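Local coordinates for cytochrome CH (Methylobacterium extorquens, PDB 1QN2), which carries electrons by means of a covalently attached heme c, probably handing them on to a terminal oxidase in the respiratory chain, at residues K9-C14 and I93-T98; A16-E21 and T76-P81; L62-W65 and K71-P74. All blocks are in the same frame, centred on the assembly; numbering follows the deposited sequence.

Interaction 1 (K9-C14 and I93-T98); sequences KAFAPC and IAYLKT. With HEC (heme c), chain D.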
loop_
_atom_site.group_PDB
_atom_site.type_symbol
_atom_site.label_atom_id
_atom_site.label_comp_id
_atom_site.label_asym_id
_atom_site.label_seq_id
_atom_site.Cartn_x
_atom_site.Cartn_y
_atom_site.Cartn_z
ATOM N N LYS A 9 -3.493 6.821 12.448
ATOM C CA LYS A 9 -2.320 7.379 13.113
ATOM C C LYS A 9 -1.032 6.763 12.563
ATOM O O LYS A 9 -0.030 7.466 12.393
ATOM C CB LYS A 9 -2.410 7.103 14.625
ATOM C CG LYS A 9 -1.351 7.835 15.427
ATOM C CD LYS A 9 -1.865 8.184 16.817
ATOM C CE LYS A 9 -0.814 8.936 17.618
ATOM N NZ LYS A 9 -0.079 8.037 18.552
ATOM N N ALA A 10 -1.043 5.466 12.281
ATOM C CA ALA A 10 0.130 4.760 11.759
ATOM C C ALA A 10 0.403 5.072 10.300
ATOM O O ALA A 10 1.469 4.751 9.748
ATOM C CB ALA A 10 -0.088 3.251 11.933
ATOM N N PHE A 11 -0.541 5.709 9.622
ATOM C CA PHE A 11 -0.410 6.051 8.221
ATOM C C PHE A 11 0.496 7.235 7.975
ATOM O O PHE A 11 0.859 7.555 6.833
ATOM C CB PHE A 11 -1.786 6.245 7.593
ATOM C CG PHE A 11 -1.800 6.401 6.105
ATOM C CD1 PHE A 11 -1.799 5.301 5.272
ATOM C CD2 PHE A 11 -1.839 7.667 5.545
ATOM C CE1 PHE A 11 -1.812 5.422 3.900
ATOM C CE2 PHE A 11 -1.873 7.790 4.175
ATOM C CZ PHE A 11 -1.841 6.691 3.344
ATOM N N ALA A 12 0.910 7.927 9.031
ATOM C CA ALA A 12 1.762 9.083 8.944
ATOM C C ALA A 12 2.905 8.970 7.971
ATOM O O ALA A 12 3.073 9.824 7.087
ATOM C CB ALA A 12 2.228 9.553 10.312
ATOM N N PRO A 13 3.754 7.939 8.070
ATOM C CA PRO A 13 4.877 7.822 7.138
ATOM C C PRO A 13 4.442 7.757 5.685
ATOM O O PRO A 13 5.137 8.286 4.811
ATOM C CB PRO A 13 5.553 6.518 7.554
ATOM C CG PRO A 13 4.596 5.826 8.472
ATOM C CD PRO A 13 3.828 6.940 9.146
ATOM N N CYS A 14 3.309 7.126 5.402
ATOM C CA CYS A 14 2.795 6.980 4.055
ATOM C C CYS A 14 2.373 8.280 3.411
ATOM O O CYS A 14 2.379 8.407 2.174
ATOM C CB CYS A 14 1.603 5.993 4.056
ATOM S SG CYS A 14 1.819 4.627 5.231
ATOM N N ILE A 93 -4.141 -1.467 7.368
ATOM C CA ILE A 93 -5.070 -2.062 6.410
ATOM C C ILE A 93 -6.511 -1.750 6.773
ATOM O O ILE A 93 -7.384 -1.528 5.926
ATOM C CB ILE A 93 -4.857 -3.575 6.273
ATOM C CG1 ILE A 93 -3.458 -3.853 5.678
ATOM C CG2 ILE A 93 -5.920 -4.196 5.385
ATOM C CD1 ILE A 93 -2.931 -5.244 5.957
ATOM N N ALA A 94 -6.811 -1.711 8.070
ATOM C CA ALA A 94 -8.222 -1.384 8.442
ATOM C C ALA A 94 -8.515 0.044 7.976
ATOM O O ALA A 94 -9.596 0.413 7.520
ATOM C CB ALA A 94 -8.297 -1.439 9.976
ATOM N N TYR A 95 -7.488 0.885 8.091
ATOM C CA TYR A 95 -7.648 2.280 7.682
ATOM C C TYR A 95 -7.874 2.408 6.192
ATOM O O TYR A 95 -8.756 3.153 5.754
ATOM C CB TYR A 95 -6.456 3.106 8.147
ATOM C CG TYR A 95 -6.446 4.517 7.607
ATOM C CD1 TYR A 95 -7.518 5.366 7.874
ATOM C CD2 TYR A 95 -5.399 4.992 6.828
ATOM C CE1 TYR A 95 -7.529 6.651 7.376
ATOM C CE2 TYR A 95 -5.390 6.294 6.346
ATOM C CZ TYR A 95 -6.473 7.110 6.621
ATOM O OH TYR A 95 -6.544 8.399 6.142
ATOM N N LEU A 96 -7.093 1.680 5.392
ATOM C CA LEU A 96 -7.198 1.703 3.946
ATOM C C LEU A 96 -8.574 1.279 3.463
ATOM O O LEU A 96 -9.099 1.799 2.480
ATOM C CB LEU A 96 -6.130 0.792 3.316
ATOM C CG LEU A 96 -4.667 1.196 3.475
ATOM C CD1 LEU A 96 -3.775 0.186 2.723
ATOM C CD2 LEU A 96 -4.442 2.591 2.922
ATOM N N LYS A 97 -9.165 0.313 4.164
ATOM C CA LYS A 97 -10.487 -0.161 3.778
ATOM C C LYS A 97 -11.521 0.954 3.880
ATOM O O LYS A 97 -12.495 0.980 3.125
ATOM C CB LYS A 97 -10.901 -1.356 4.639
ATOM C CG LYS A 97 -10.163 -2.648 4.324
ATOM C CD LYS A 97 -10.770 -3.814 5.077
ATOM C CE LYS A 97 -10.035 -5.117 4.923
ATOM N NZ LYS A 97 -10.695 -6.196 5.719
ATOM N N THR A 98 -11.311 1.891 4.805
ATOM C CA THR A 98 -12.255 2.986 4.969
ATOM C C THR A 98 -12.199 3.964 3.804
ATOM O O THR A 98 -13.143 4.736 3.628
ATOM C CB THR A 98 -12.068 3.748 6.279
ATOM O OG1 THR A 98 -10.923 4.601 6.205
ATOM C CG2 THR A 98 -11.963 2.823 7.469
HETATM FE FE HEC D . 3.604 3.292 -1.180
HETATM C CHA HEC D . 2.870 1.819 -4.188
HETATM C CHB HEC D . 0.955 1.640 0.274
HETATM C CHC HEC D . 4.743 4.212 1.952
HETATM C CHD HEC D . 5.834 5.345 -2.646
HETATM N NA HEC D . 2.137 1.976 -1.849
HETATM C C1A HEC D . 2.043 1.472 -3.129
HETATM C C2A HEC D . 1.003 0.586 -3.121
HETATM C C3A HEC D . 0.461 0.533 -1.875
HETATM C C4A HEC D . 1.172 1.401 -1.075
HETATM C CMA HEC D . -0.725 -0.380 -1.582
HETATM C CAA HEC D . 0.503 -0.213 -4.300
HETATM C CBA HEC D . -0.614 0.572 -4.990
HETATM C CGA HEC D . -1.070 -0.009 -6.323
HETATM O O1A HEC D . -0.837 -1.200 -6.648
HETATM O O2A HEC D . -2.030 0.571 -6.902
HETATM N NB HEC D . 2.941 3.028 0.774
HETATM C C1B HEC D . 1.804 2.340 1.108
HETATM C C2B HEC D . 1.578 2.586 2.443
HETATM C C3B HEC D . 2.683 3.221 2.961
HETATM C C4B HEC D . 3.508 3.561 1.894
HETATM C CMB HEC D . 0.466 2.094 3.355
HETATM C CAB HEC D . 2.893 3.447 4.323
HETATM C CBB HEC D . 3.153 2.392 5.203
HETATM N NC HEC D . 5.082 4.544 -0.461
HETATM C C1C HEC D . 5.331 4.831 0.853
HETATM C C2C HEC D . 6.263 5.845 0.850
HETATM C C3C HEC D . 6.558 6.195 -0.443
HETATM C C4C HEC D . 5.834 5.353 -1.261
HETATM C CMC HEC D . 6.942 6.640 1.952
HETATM C CAC HEC D . 7.446 7.200 -0.838
HETATM C CBC HEC D . 8.760 7.298 -0.370
HETATM N ND HEC D . 4.235 3.546 -3.127
HETATM C C1D HEC D . 5.211 4.426 -3.463
HETATM C C2D HEC D . 5.460 4.229 -4.807
HETATM C C3D HEC D . 4.617 3.260 -5.243
HETATM C C4D HEC D . 3.853 2.798 -4.200
HETATM C CMD HEC D . 6.430 4.889 -5.771
HETATM C CAD HEC D . 4.574 2.683 -6.645
HETATM C CBD HEC D . 5.462 1.432 -6.494
HETATM C CGD HEC D . 5.860 0.820 -7.834
HETATM O O1D HEC D . 6.697 -0.123 -7.795
HETATM O O2D HEC D . 5.329 1.157 -8.914
#
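The packing of the N-terminal against the C-terminal helix, a hallmark of class I cytochromes c, is represented here by F11, following on from helix 4-10, meeting Y95 and L96 of helix 86-98. The two rings form an edge-to-face pair, with centroids 5.3 Å apart and planes at 63°. Y95 supplies the edge: its CE2 sits over one face of F11, toward the rim, 3.6 Å from F11 CG. Both rings swing out with CG opposite the backbone N (chi1 -171° in F11, 172° in Y95), which turns each ring toward the other segment. L96 adds an aliphatic touch, its CD2 standing 4.0 Å from F11 CE1.

The other face of F11 is closed by C14, whose CB sits 3.4 Å above the ring plane, over its centre. C14 SG continues into a thioether with HEC CAB at 1.8 Å, so the phenyl ring is clamped between the terminal helix and the heme attachment. Neighbouring F20 also meets the F11 ring. With only the methyl of an alanine in place of F11, the Y95 edge would probably lose the face it rests on and a gap would open beside C14 CB.

Packed terminal helices beside the first cysteine of the CXXCH heme-binding motif are typical of the class I cytochrome c fold.

Interaction 2 (A16-E21 and T76-P81); sequences ACHNFE and TKMVFP. With HEC (heme c), chain D.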
loop_
_atom_site.group_PDB
_atom_site.type_symbol
_atom_site.label_atom_id
_atom_site.label_comp_id
_atom_site.label_asym_id
_atom_site.label_seq_id
_atom_site.Cartn_x
_atom_site.Cartn_y
_atom_site.Cartn_z
ATOM N N ALA A 16 3.830 10.988 3.034
ATOM C CA ALA A 16 4.873 11.599 2.230
ATOM C C ALA A 16 4.699 11.335 0.750
ATOM O O ALA A 16 5.020 12.184 -0.086
ATOM C CB ALA A 16 6.250 11.148 2.704
ATOM N N CYS A 17 4.205 10.150 0.387
ATOM C CA CYS A 17 4.052 9.854 -1.034
ATOM C C CYS A 17 2.643 9.437 -1.396
ATOM O O CYS A 17 2.378 9.177 -2.578
ATOM C CB CYS A 17 5.019 8.701 -1.405
ATOM S SG CYS A 17 6.669 8.859 -0.663
ATOM N N HIS A 18 1.720 9.347 -0.441
ATOM C CA HIS A 18 0.377 8.908 -0.833
ATOM C C HIS A 18 -0.711 9.772 -0.170
ATOM O O HIS A 18 -0.526 10.295 0.913
ATOM C CB HIS A 18 0.173 7.460 -0.302
ATOM C CG HIS A 18 0.956 6.414 -1.021
ATOM N ND1 HIS A 18 0.715 6.068 -2.331
ATOM C CD2 HIS A 18 1.967 5.613 -0.597
ATOM C CE1 HIS A 18 1.543 5.104 -2.691
ATOM N NE2 HIS A 18 2.319 4.821 -1.662
ATOM N N ASN A 19 -1.826 9.846 -0.873
ATOM C CA ASN A 19 -3.050 10.522 -0.547
ATOM C C ASN A 19 -4.247 9.806 -1.145
ATOM O O ASN A 19 -4.039 8.844 -1.902
ATOM C CB ASN A 19 -3.057 11.996 -0.788
ATOM C CG ASN A 19 -3.405 12.427 -2.186
ATOM O OD1 ASN A 19 -4.501 12.186 -2.692
ATOM N ND2 ASN A 19 -2.447 13.091 -2.836
ATOM N N PHE A 20 -5.488 10.199 -0.854
ATOM C CA PHE A 20 -6.579 9.443 -1.455
ATOM C C PHE A 20 -7.311 10.196 -2.532
ATOM O O PHE A 20 -8.398 9.781 -2.948
ATOM C CB PHE A 20 -7.537 8.932 -0.380
ATOM C CG PHE A 20 -6.853 8.076 0.654
ATOM C CD1 PHE A 20 -6.285 8.660 1.769
ATOM C CD2 PHE A 20 -6.805 6.702 0.492
ATOM C CE1 PHE A 20 -5.698 7.881 2.747
ATOM C CE2 PHE A 20 -6.184 5.915 1.451
ATOM C CZ PHE A 20 -5.634 6.511 2.575
ATOM N N GLU A 21 -6.736 11.295 -3.005
ATOM C CA GLU A 21 -7.380 12.094 -4.031
ATOM C C GLU A 21 -6.527 12.292 -5.260
ATOM O O GLU A 21 -7.064 12.471 -6.363
ATOM C CB GLU A 21 -7.823 13.434 -3.451
ATOM N N THR A 76 10.448 -2.904 -7.006
ATOM C CA THR A 76 9.422 -1.852 -6.930
ATOM C C THR A 76 10.061 -0.487 -6.727
ATOM O O THR A 76 11.159 -0.367 -6.168
ATOM C CB THR A 76 8.473 -2.120 -5.726
ATOM O OG1 THR A 76 7.598 -0.985 -5.574
ATOM C CG2 THR A 76 9.296 -2.274 -4.457
ATOM N N LYS A 77 9.391 0.583 -7.166
ATOM C CA LYS A 77 9.995 1.895 -6.943
ATOM C C LYS A 77 9.524 2.497 -5.632
ATOM O O LYS A 77 9.799 3.651 -5.292
ATOM C CB LYS A 77 9.837 2.825 -8.103
ATOM C CG LYS A 77 8.431 3.161 -8.553
ATOM C CD LYS A 77 8.503 4.152 -9.717
ATOM C CE LYS A 77 7.166 4.255 -10.444
ATOM N NZ LYS A 77 7.220 5.332 -11.480
ATOM N N MET A 78 8.780 1.710 -4.850
ATOM C CA MET A 78 8.342 2.246 -3.545
ATOM C C MET A 78 9.505 2.106 -2.545
ATOM O O MET A 78 9.729 1.013 -2.028
ATOM C CB MET A 78 7.155 1.424 -3.014
ATOM C CG MET A 78 6.789 1.894 -1.583
ATOM S SD MET A 78 5.075 1.384 -1.177
ATOM C CE MET A 78 5.398 0.962 0.539
ATOM N N VAL A 79 10.202 3.210 -2.326
ATOM C CA VAL A 79 11.336 3.233 -1.401
ATOM C C VAL A 79 10.821 3.459 0.031
ATOM O O VAL A 79 10.571 4.590 0.427
ATOM C CB VAL A 79 12.309 4.375 -1.754
ATOM C CG1 VAL A 79 13.516 4.345 -0.826
ATOM C CG2 VAL A 79 12.732 4.253 -3.218
ATOM N N PHE A 80 10.666 2.359 0.741
ATOM C CA PHE A 80 10.169 2.345 2.130
ATOM C C PHE A 80 10.605 1.028 2.783
ATOM O O PHE A 80 10.379 -0.032 2.214
ATOM C CB PHE A 80 8.640 2.427 2.104
ATOM C CG PHE A 80 7.972 2.496 3.443
ATOM C CD1 PHE A 80 8.158 3.586 4.280
ATOM C CD2 PHE A 80 7.142 1.474 3.864
ATOM C CE1 PHE A 80 7.512 3.631 5.501
ATOM C CE2 PHE A 80 6.502 1.497 5.091
ATOM C CZ PHE A 80 6.679 2.609 5.894
ATOM N N PRO A 81 11.229 1.119 3.961
ATOM C CA PRO A 81 11.725 -0.030 4.695
ATOM C C PRO A 81 10.684 -1.049 5.075
ATOM O O PRO A 81 10.994 -2.242 5.195
ATOM C CB PRO A 81 12.400 0.568 5.923
ATOM C CG PRO A 81 12.041 1.994 5.942
ATOM C CD PRO A 81 11.691 2.395 4.540
HETATM FE FE HEC D . 3.604 3.292 -1.180
HETATM C CHA HEC D . 2.870 1.819 -4.188
HETATM C CHB HEC D . 0.955 1.640 0.274
HETATM C CHC HEC D . 4.743 4.212 1.952
HETATM C CHD HEC D . 5.834 5.345 -2.646
HETATM N NA HEC D . 2.137 1.976 -1.849
HETATM C C1A HEC D . 2.043 1.472 -3.129
HETATM C C2A HEC D . 1.003 0.586 -3.121
HETATM C C3A HEC D . 0.461 0.533 -1.875
HETATM C C4A HEC D . 1.172 1.401 -1.075
HETATM C CMA HEC D . -0.725 -0.380 -1.582
HETATM C CAA HEC D . 0.503 -0.213 -4.300
HETATM C CBA HEC D . -0.614 0.572 -4.990
HETATM C CGA HEC D . -1.070 -0.009 -6.323
HETATM O O1A HEC D . -0.837 -1.200 -6.648
HETATM O O2A HEC D . -2.030 0.571 -6.902
HETATM N NB HEC D . 2.941 3.028 0.774
HETATM C C1B HEC D . 1.804 2.340 1.108
HETATM C C2B HEC D . 1.578 2.586 2.443
HETATM C C3B HEC D . 2.683 3.221 2.961
HETATM C C4B HEC D . 3.508 3.561 1.894
HETATM C CMB HEC D . 0.466 2.094 3.355
HETATM C CAB HEC D . 2.893 3.447 4.323
HETATM C CBB HEC D . 3.153 2.392 5.203
HETATM N NC HEC D . 5.082 4.544 -0.461
HETATM C C1C HEC D . 5.331 4.831 0.853
HETATM C C2C HEC D . 6.263 5.845 0.850
HETATM C C3C HEC D . 6.558 6.195 -0.443
HETATM C C4C HEC D . 5.834 5.353 -1.261
HETATM C CMC HEC D . 6.942 6.640 1.952
HETATM C CAC HEC D . 7.446 7.200 -0.838
HETATM C CBC HEC D . 8.760 7.298 -0.370
HETATM N ND HEC D . 4.235 3.546 -3.127
HETATM C C1D HEC D . 5.211 4.426 -3.463
HETATM C C2D HEC D . 5.460 4.229 -4.807
HETATM C C3D HEC D . 4.617 3.260 -5.243
HETATM C C4D HEC D . 3.853 2.798 -4.200
HETATM C CMD HEC D . 6.430 4.889 -5.771
HETATM C CAD HEC D . 4.574 2.683 -6.645
HETATM C CBD HEC D . 5.462 1.432 -6.494
HETATM C CGD HEC D . 5.860 0.820 -7.834
HETATM O O1D HEC D . 6.697 -0.123 -7.795
HETATM O O2D HEC D . 5.329 1.157 -8.914
#
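Two first torsions set H18 and M78 against the same iron: the imidazole CG lies opposite the carbonyl carbon of its own residue (chi1 -72°), whereas CG of M78 points away from the backbone N (chi1 174°), and a bend at chi3 (141°) turns the methionine's CE over the heme. H18 NE2 then binds HEC FE at 2.0 Å and M78 SD binds HEC FE at 2.4 Å, from opposite faces of the macrocycle. Because NE2 of H18 and SD of M78 are themselves 4.4 Å apart, the three atoms are almost in line. The histidine ring stands edge-on to the heme, and its far nitrogen, ND1, is hydrogen-bonded to the P27 carbonyl, a second-shell contact that fixes the ring's rotation.

C17 anchors the heme on the histidine side through a thioether, SG to HEC CAC at 1.8 Å. On the methionine side, one propionate oxygen is gripped twice: T76 OG1 donates to HEC O1D at 2.5 Å, and K77 N donates to HEC O1D at 2.9 Å. The same T76 hydroxyl oxygen accepts from M78 N at 3.0 Å, an ST turn that ties the ligand's backbone to the propionate site. Nearby, the F80 ring lays a face over HEC CHC.

His-Met axial ligation, with the histidine supplied by CXXCH and the methionine by a distant loop, is the signature of the class I cytochrome c heme site.

Interaction 3 (L62-W65 and K71-P74); sequences LKQW and KKVP. With HEC (heme c), chain D.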
loop_
_atom_site.group_PDB
_atom_site.type_symbol
_atom_site.label_atom_id
_atom_site.label_comp_id
_atom_site.label_asym_id
_atom_site.label_seq_id
_atom_site.Cartn_x
_atom_site.Cartn_y
_atom_site.Cartn_z
ATOM N N LEU A 62 -1.306 -7.465 1.063
ATOM C CA LEU A 62 -0.963 -6.147 1.620
ATOM C C LEU A 62 -0.105 -6.306 2.869
ATOM O O LEU A 62 0.795 -5.525 3.169
ATOM C CB LEU A 62 -2.262 -5.404 1.997
ATOM C CG LEU A 62 -2.976 -4.706 0.834
ATOM C CD1 LEU A 62 -4.282 -4.053 1.278
ATOM C CD2 LEU A 62 -2.051 -3.680 0.183
ATOM N N LYS A 63 -0.404 -7.356 3.628
ATOM C CA LYS A 63 0.355 -7.587 4.865
ATOM C C LYS A 63 1.838 -7.780 4.529
ATOM O O LYS A 63 2.706 -7.154 5.122
ATOM C CB LYS A 63 -0.168 -8.858 5.551
ATOM C CG LYS A 63 -0.658 -8.671 6.969
ATOM C CD LYS A 63 -1.777 -9.671 7.258
ATOM C CE LYS A 63 -2.125 -9.724 8.736
ATOM N NZ LYS A 63 -2.968 -10.911 9.054
ATOM N N GLN A 64 2.102 -8.661 3.565
ATOM C CA GLN A 64 3.505 -8.896 3.202
ATOM C C GLN A 64 4.142 -7.658 2.605
ATOM O O GLN A 64 5.263 -7.297 2.959
ATOM C CB GLN A 64 3.607 -10.095 2.263
ATOM C CG GLN A 64 3.000 -11.337 2.946
ATOM C CD GLN A 64 3.040 -12.563 2.062
ATOM O OE1 GLN A 64 3.437 -12.503 0.899
ATOM N NE2 GLN A 64 2.620 -13.697 2.614
ATOM N N TRP A 65 3.426 -6.994 1.709
ATOM C CA TRP A 65 3.874 -5.785 1.039
ATOM C C TRP A 65 4.261 -4.687 2.005
ATOM O O TRP A 65 5.302 -4.035 1.859
ATOM C CB TRP A 65 2.795 -5.293 0.075
ATOM C CG TRP A 65 2.970 -3.948 -0.532
ATOM C CD1 TRP A 65 2.216 -2.822 -0.307
ATOM C CD2 TRP A 65 3.919 -3.598 -1.545
ATOM N NE1 TRP A 65 2.661 -1.793 -1.110
ATOM C CE2 TRP A 65 3.708 -2.244 -1.870
ATOM C CE3 TRP A 65 4.928 -4.310 -2.209
ATOM C CZ2 TRP A 65 4.480 -1.584 -2.824
ATOM C CZ3 TRP A 65 5.689 -3.651 -3.155
ATOM C CH2 TRP A 65 5.461 -2.304 -3.455
ATOM N N LYS A 71 10.987 -6.993 -0.704
ATOM C CA LYS A 71 11.097 -8.463 -0.685
ATOM C C LYS A 71 9.864 -9.078 -1.338
ATOM O O LYS A 71 9.914 -10.159 -1.912
ATOM C CB LYS A 71 11.233 -8.951 0.756
ATOM C CG LYS A 71 10.993 -10.440 0.935
ATOM C CD LYS A 71 10.651 -10.750 2.385
ATOM C CE LYS A 71 10.381 -12.229 2.593
ATOM N NZ LYS A 71 11.080 -12.764 3.794
ATOM N N LYS A 72 8.743 -8.368 -1.245
ATOM C CA LYS A 72 7.486 -8.861 -1.833
ATOM C C LYS A 72 7.505 -8.649 -3.345
ATOM O O LYS A 72 7.040 -9.468 -4.137
ATOM C CB LYS A 72 6.322 -8.029 -1.236
ATOM C CG LYS A 72 4.955 -8.428 -1.790
ATOM C CD LYS A 72 4.726 -9.918 -1.553
ATOM C CE LYS A 72 3.278 -10.265 -1.882
ATOM N NZ LYS A 72 3.034 -11.711 -1.618
ATOM N N VAL A 73 8.050 -7.505 -3.735
ATOM C CA VAL A 73 8.120 -7.185 -5.164
ATOM C C VAL A 73 9.490 -6.610 -5.503
ATOM O O VAL A 73 9.682 -5.401 -5.613
ATOM C CB VAL A 73 7.030 -6.172 -5.567
ATOM C CG1 VAL A 73 7.197 -5.852 -7.069
ATOM C CG2 VAL A 73 5.631 -6.802 -5.368
ATOM N N PRO A 74 10.466 -7.517 -5.663
ATOM C CA PRO A 74 11.807 -7.014 -5.995
ATOM C C PRO A 74 11.742 -6.095 -7.209
ATOM O O PRO A 74 11.146 -6.428 -8.231
ATOM C CB PRO A 74 12.586 -8.290 -6.325
ATOM C CG PRO A 74 11.889 -9.340 -5.499
ATOM C CD PRO A 74 10.396 -8.981 -5.620
HETATM FE FE HEC D . 3.604 3.292 -1.180
HETATM C CHA HEC D . 2.870 1.819 -4.188
HETATM C CHB HEC D . 0.955 1.640 0.274
HETATM C CHC HEC D . 4.743 4.212 1.952
HETATM C CHD HEC D . 5.834 5.345 -2.646
HETATM N NA HEC D . 2.137 1.976 -1.849
HETATM C C1A HEC D . 2.043 1.472 -3.129
HETATM C C2A HEC D . 1.003 0.586 -3.121
HETATM C C3A HEC D . 0.461 0.533 -1.875
HETATM C C4A HEC D . 1.172 1.401 -1.075
HETATM C CMA HEC D . -0.725 -0.380 -1.582
HETATM C CAA HEC D . 0.503 -0.213 -4.300
HETATM C CBA HEC D . -0.614 0.572 -4.990
HETATM C CGA HEC D . -1.070 -0.009 -6.323
HETATM O O1A HEC D . -0.837 -1.200 -6.648
HETATM O O2A HEC D . -2.030 0.571 -6.902
HETATM N NB HEC D . 2.941 3.028 0.774
HETATM C C1B HEC D . 1.804 2.340 1.108
HETATM C C2B HEC D . 1.578 2.586 2.443
HETATM C C3B HEC D . 2.683 3.221 2.961
HETATM C C4B HEC D . 3.508 3.561 1.894
HETATM C CMB HEC D . 0.466 2.094 3.355
HETATM C CAB HEC D . 2.893 3.447 4.323
HETATM C CBB HEC D . 3.153 2.392 5.203
HETATM N NC HEC D . 5.082 4.544 -0.461
HETATM C C1C HEC D . 5.331 4.831 0.853
HETATM C C2C HEC D . 6.263 5.845 0.850
HETATM C C3C HEC D . 6.558 6.195 -0.443
HETATM C C4C HEC D . 5.834 5.353 -1.261
HETATM C CMC HEC D . 6.942 6.640 1.952
HETATM C CAC HEC D . 7.446 7.200 -0.838
HETATM C CBC HEC D . 8.760 7.298 -0.370
HETATM N ND HEC D . 4.235 3.546 -3.127
HETATM C C1D HEC D . 5.211 4.426 -3.463
HETATM C C2D HEC D . 5.460 4.229 -4.807
HETATM C C3D HEC D . 4.617 3.260 -5.243
HETATM C C4D HEC D . 3.853 2.798 -4.200
HETATM C CMD HEC D . 6.430 4.889 -5.771
HETATM C CAD HEC D . 4.574 2.683 -6.645
HETATM C CBD HEC D . 5.462 1.432 -6.494
HETATM C CGD HEC D . 5.860 0.820 -7.834
HETATM O O1D HEC D . 6.697 -0.123 -7.795
HETATM O O2D HEC D . 5.329 1.157 -8.914
#
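Q64 and W65 meet K72 and V73 where two consecutive helices of the cytochrome c fold, 59-67 and 69-72, turn back on each other beside the heme. K72 does the reaching. Its CG leaves in the direction away from the backbone N, the chain kinks at chi2 (56°), and from there it runs extended to the ammonium. The kink lays the aliphatic part along the earlier helix, with K72 CG 4.0 Å from W65 CA, and delivers NZ to the amide of Q64.

Q64 meets it with a chain extended beyond CG. K72 NZ donates to Q64 OE1 at 2.7 Å, coming in tilted 29° from the carbonyl plane. The same ammonium forms a salt bridge with D61, about one turn earlier on the helix, so two oxygens of helix 59-67 hold the lysine tip while its own backbone belongs to the next helix.

On the heme side of this polar contact lies the indole of W65, whose chi1 of 170° sends the ring away from its own backbone N, in between segment 71-74 and the heme. The benzo end meets segment 71-74: W65 CZ3 lies 3.7 Å from V73 CB, and W65 CE3 is 4.1 Å from K72 CB, which comes in at the ring edge. V73, the first residue to leave the helical path, also packs on A49 and L50 of helix 48-53. The indole presents another part of its edge to the heme, where W65 NE1 comes to 3.3 Å from HEC C3A.

How the interactions relate
From the N terminus, the end of helix 4-10 and the turn after it give the first half of interaction 1, and the CXXCH loop almost at once gives the first half of interaction 2. Consecutive helices 59-67 and 69-72 then form interaction 3, a short local loop. Segment 76-81, the methionine loop, closes interaction 2 around it across the iron, and helix 86-98 finally closes interaction 1, joining the terminal helices; the three contacts nest without crossing. Interactions 1 and 3 lie on opposite sides of the chain's centre, their own centres about 17 Å apart, yet I93 still packs on L62. F20 links interactions 1 and 2, W65 links 2 and 3, and all three touch the heme.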